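Local coordinates for BREX protein BrxA (Magnetospirillum magneticum, PDB 3BHW) that is probably part of a type 1 BREX system, which protects bacteria against double-stranded DNA phage by preventing phage DNA replication, at residues Glu68-Gly71 with Pro72-Gln76; Ala26-Leu29 with Leu30-Val33. All coordinates share one frame; numbering follows the deposited sequence. Where two conformers were deposited one is given.

Contact 1: Glu68-Gly71 with Pro72-Gln76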
loop_
_atom_site.group_PDB
_atom_site.type_symbol
_atom_site.label_atom_id
_atom_site.label_comp_id
_atom_site.label_asym_id
_atom_site.label_seq_id
_atom_site.Cartn_x
_atom_site.Cartn_y
_atom_site.Cartn_z
ATOM N N GLU A 68 -4.474 -3.618 -9.530
ATOM C CA GLU A 68 -4.727 -3.306 -10.946
ATOM C C GLU A 68 -4.041 -2.021 -11.417
ATOM O O GLU A 68 -4.102 -1.677 -12.592
ATOM C CB GLU A 68 -6.214 -3.285 -11.268
ATOM C CG GLU A 68 -6.951 -2.111 -10.731
ATOM C CD GLU A 68 -8.258 -1.895 -11.468
ATOM O OE1 GLU A 68 -8.735 -2.867 -12.104
ATOM O OE2 GLU A 68 -8.789 -0.763 -11.406
ATOM N N THR A 69 -3.364 -1.325 -10.503
ATOM C CA THR A 69 -2.442 -0.269 -10.939
ATOM C C THR A 69 -1.158 -0.867 -11.550
ATOM O O THR A 69 -0.405 -0.129 -12.193
ATOM C CB THR A 69 -2.035 0.730 -9.790
ATOM O OG1 THR A 69 -1.286 0.064 -8.784
ATOM C CG2 THR A 69 -3.206 1.425 -9.114
ATOM N N MET A 70 -0.948 -2.182 -11.384
ATOM C CA MET A 70 0.286 -2.886 -11.775
ATOM C C MET A 70 -0.114 -3.993 -12.748
ATOM O O MET A 70 -1.301 -4.170 -13.041
ATOM C CB MET A 70 1.005 -3.513 -10.587
ATOM C CG MET A 70 1.561 -2.529 -9.595
ATOM S SD MET A 70 2.692 -1.251 -10.251
ATOM C CE MET A 70 3.339 -0.698 -8.678
ATOM N N GLY A 71 0.864 -4.740 -13.232
ATOM C CA GLY A 71 0.646 -5.648 -14.338
ATOM C C GLY A 71 0.821 -7.086 -13.929
ATOM O O GLY A 71 1.126 -7.375 -12.762
ATOM N N PRO A 72 0.623 -8.004 -14.882
ATOM C CA PRO A 72 0.673 -9.450 -14.581
ATOM C C PRO A 72 1.964 -9.929 -13.916
ATOM O O PRO A 72 1.920 -10.870 -13.137
ATOM C CB PRO A 72 0.533 -10.085 -15.966
ATOM C CG PRO A 72 -0.276 -9.115 -16.723
ATOM C CD PRO A 72 0.267 -7.758 -16.296
ATOM N N GLU A 73 3.093 -9.308 -14.225
ATOM C CA GLU A 73 4.367 -9.720 -13.682
ATOM C C GLU A 73 4.333 -9.558 -12.156
ATOM O O GLU A 73 4.788 -10.422 -11.384
ATOM C CB GLU A 73 5.473 -8.870 -14.335
ATOM C CG GLU A 73 5.502 -8.935 -15.897
ATOM C CD GLU A 73 4.335 -8.221 -16.642
ATOM O OE1 GLU A 73 3.817 -7.163 -16.199
ATOM O OE2 GLU A 73 3.943 -8.735 -17.714
ATOM N N LEU A 74 3.798 -8.423 -11.739
ATOM C CA LEU A 74 3.704 -8.123 -10.320
ATOM C C LEU A 74 2.575 -8.910 -9.642
ATOM O O LEU A 74 2.712 -9.313 -8.510
ATOM C CB LEU A 74 3.526 -6.641 -10.108
ATOM C CG LEU A 74 3.420 -6.245 -8.641
ATOM C CD1 LEU A 74 3.931 -4.867 -8.509
ATOM C CD2 LEU A 74 1.950 -6.331 -8.246
ATOM N N TRP A 75 1.445 -9.093 -10.309
ATOM C CA TRP A 75 0.435 -10.028 -9.796
ATOM C C TRP A 75 1.052 -11.405 -9.532
ATOM O O TRP A 75 0.764 -12.018 -8.509
ATOM C CB TRP A 75 -0.748 -10.181 -10.749
ATOM C CG TRP A 75 -1.375 -8.931 -11.196
ATOM C CD1 TRP A 75 -1.336 -7.701 -10.591
ATOM C CD2 TRP A 75 -2.186 -8.787 -12.348
ATOM N NE1 TRP A 75 -2.083 -6.796 -11.306
ATOM C CE2 TRP A 75 -2.590 -7.434 -12.412
ATOM C CE3 TRP A 75 -2.625 -9.671 -13.340
ATOM C CZ2 TRP A 75 -3.428 -6.951 -13.429
ATOM C CZ3 TRP A 75 -3.417 -9.178 -14.366
ATOM C CH2 TRP A 75 -3.808 -7.836 -14.401
ATOM N N GLN A 76 1.928 -11.866 -10.421
ATOM C CA GLN A 76 2.518 -13.196 -10.264
ATOM C C GLN A 76 3.433 -13.225 -9.019
ATOM O O GLN A 76 3.476 -14.211 -8.301
ATOM C CB GLN A 76 3.273 -13.580 -11.544
ATOM C CG GLN A 76 3.594 -15.060 -11.666
ATOM C CD GLN A 76 2.585 -15.853 -12.508
ATOM O OE1 GLN A 76 2.236 -16.978 -12.160
ATOM N NE2 GLN A 76 2.124 -15.275 -13.616
#

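Contact 2: Ala26-Leu29 with Leu30-Val33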
loop_
_atom_site.group_PDB
_atom_site.type_symbol
_atom_site.label_atom_id
_atom_site.label_comp_id
_atom_site.label_asym_id
_atom_site.label_seq_id
_atom_site.Cartn_x
_atom_site.Cartn_y
_atom_site.Cartn_z
ATOM N N ALA A 26 -4.796 -11.618 -6.541
ATOM C CA ALA A 26 -3.773 -11.739 -7.585
ATOM C C ALA A 26 -3.955 -13.000 -8.433
ATOM O O ALA A 26 -3.780 -12.954 -9.654
ATOM C CB ALA A 26 -2.380 -11.695 -6.981
ATOM N N GLY A 27 -4.326 -14.122 -7.808
ATOM C CA GLY A 27 -4.723 -15.324 -8.555
ATOM C C GLY A 27 -5.855 -15.077 -9.538
ATOM O O GLY A 27 -5.773 -15.476 -10.700
ATOM N N LEU A 28 -6.904 -14.421 -9.056
ATOM C CA LEU A 28 -8.067 -14.116 -9.869
ATOM C C LEU A 28 -7.704 -13.189 -10.996
ATOM O O LEU A 28 -8.275 -13.284 -12.090
ATOM C CB LEU A 28 -9.171 -13.486 -9.034
ATOM C CG LEU A 28 -9.988 -14.488 -8.217
ATOM C CD1 LEU A 28 -10.642 -13.773 -7.047
ATOM C CD2 LEU A 28 -11.022 -15.140 -9.115
ATOM N N LEU A 29 -6.773 -12.267 -10.739
ATOM C CA LEU A 29 -6.336 -11.360 -11.799
ATOM C C LEU A 29 -5.563 -12.145 -12.868
ATOM O O LEU A 29 -5.723 -11.907 -14.069
ATOM C CB LEU A 29 -5.510 -10.198 -11.242
ATOM C CG LEU A 29 -6.399 -9.162 -10.517
ATOM C CD1 LEU A 29 -5.558 -8.149 -9.725
ATOM C CD2 LEU A 29 -7.314 -8.459 -11.494
ATOM N N LEU A 30 -4.744 -13.105 -12.427
ATOM C CA LEU A 30 -3.938 -13.900 -13.347
ATOM C C LEU A 30 -4.756 -14.938 -14.111
ATOM O O LEU A 30 -4.376 -15.334 -15.212
ATOM C CB LEU A 30 -2.792 -14.580 -12.608
ATOM C CG LEU A 30 -1.697 -13.616 -12.155
ATOM C CD1 LEU A 30 -0.755 -14.227 -11.073
ATOM C CD2 LEU A 30 -0.956 -13.047 -13.377
ATOM N N GLU A 31 -5.872 -15.398 -13.534
ATOM C CA GLU A 31 -6.723 -16.384 -14.229
ATOM C C GLU A 31 -7.530 -15.708 -15.307
ATOM O O GLU A 31 -7.615 -16.191 -16.444
ATOM C CB GLU A 31 -7.615 -17.186 -13.259
ATOM C CG GLU A 31 -8.923 -16.546 -12.803
ATOM C CD GLU A 31 -9.735 -17.487 -11.892
ATOM O OE1 GLU A 31 -9.295 -17.771 -10.750
ATOM O OE2 GLU A 31 -10.805 -17.962 -12.326
ATOM N N GLY A 32 -8.120 -14.580 -14.933
ATOM C CA GLY A 32 -8.876 -13.755 -15.835
ATOM C C GLY A 32 -10.330 -14.122 -15.626
ATOM O O GLY A 32 -10.751 -15.218 -15.999
ATOM N N VAL A 33 -11.089 -13.218 -15.009
ATOM C CA VAL A 33 -12.548 -13.399 -14.899
ATOM C C VAL A 33 -13.309 -12.155 -15.332
ATOM O O VAL A 33 -12.759 -11.046 -15.341
ATOM C CB VAL A 33 -13.031 -13.851 -13.517
ATOM C CG1 VAL A 33 -12.548 -15.264 -13.188
ATOM C CG2 VAL A 33 -12.616 -12.869 -12.414
HETATM O O HOH W 1 -9.515 -10.998 -14.138
#

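Contact 1: Glu68-Gly71 with Pro72-Gln76
The carbonyl oxygen of Gly71, the N-cap residue of helix 72-80, takes two backbone N-H groups from the first turn. Trp75 N gives the sound bond, 3.0 Å from Gly71 O, nearly straight at 171° and in the carbonyl plane. The bond from Leu74 N to Gly71 O is as short, but at 123° it is bent and weak. The same oxygen also sits under the indole of Trp75, 3.2 Å from the ring plane and offset toward the rim, while Pro72 N lies over the middle of that face. Trp75 reaches back over the cap because its CG stands beside its own backbone N (chi1 -51°), which turns the ring toward the loop. There its NE1 is hydrogen-bonded to Leu67 O at the end of the preceding helix and comes 3.2 Å from Met70 O. On the buried side Met70 and Leu74 cross at a slant, Met70 CG meeting Leu74 CD1 at 3.5 Å and Met70 CB lying 3.8 Å from Leu74 CD2. Helices 83-97 and 179-187 pack against this pair, and Tyr184 OH of the latter is hydrogen-bonded to Gly71 N. The loop between helices 57-67 and 72-80 is thus tied at both ends: one indole joins the last turn of the first helix to the first turn of the second, and its bond to Leu67 O should limit rotation of the ring.

Contact 2: Ala26-Leu29 with Leu30-Val33
Leu30 N donates to Ala26 O at 2.9 Å and Glu31 N to Gly27 O at 2.8 Å, the backbone bonds of the last turn of helix 19-31. Gly32 N reaches Leu28 O at 3.1 Å from above the carbonyl plane, 36° out of it, and with positive phi (98°) Gly32 then takes the chain out of the helix. Being glycine, it carries no side chain to meet the carbonyl oxygen before it. Past the last helical bond a water bridges Val33 N, from which it accepts at 2.9 Å, and Leu28 O, to which it gives a weak bond, so that oxygen has both the glycine N-H and the water as donors. Among side chains, Leu28 and Glu31 run alongside each other, with Leu28 CD2 3.5 Å from Glu31 OE1. Glu31 holds its CG between the backbone N and the carbonyl carbon (chi1 83°), which sets CG 3.4 Å from Leu28 O. A looser apolar touch joins Leu28 CD2 to Val33 CG2. Around this turn, Leu28 and Val33 rest on Trp38 of helix 35-43, Ala26 and Leu29 pack on helix 57-67, and Leu30 meets Trp75 and Arg79 of helix 72-80.

In the fold
Contact 1 starts a helix and contact 2 ends one, and the two ends pack together with their centres about 10 Å apart. One is built on a cap carbonyl and a buried apolar pair, the other on backbone bonds and water. Contact 1 is partly buried, with Met70 and Leu74 turned into the protein; contact 2 lies at the surface, farther from the chain centre. Trp75 joins them: its CZ3 is 3.6 Å from Leu29 O, and its backbone O is 3.5 Å from Ala26 CB. The methyls of Leu30 pack on the backbone of Pro72 and Gln76, so the two contacts touch where helices 19-31 and 72-80 pack.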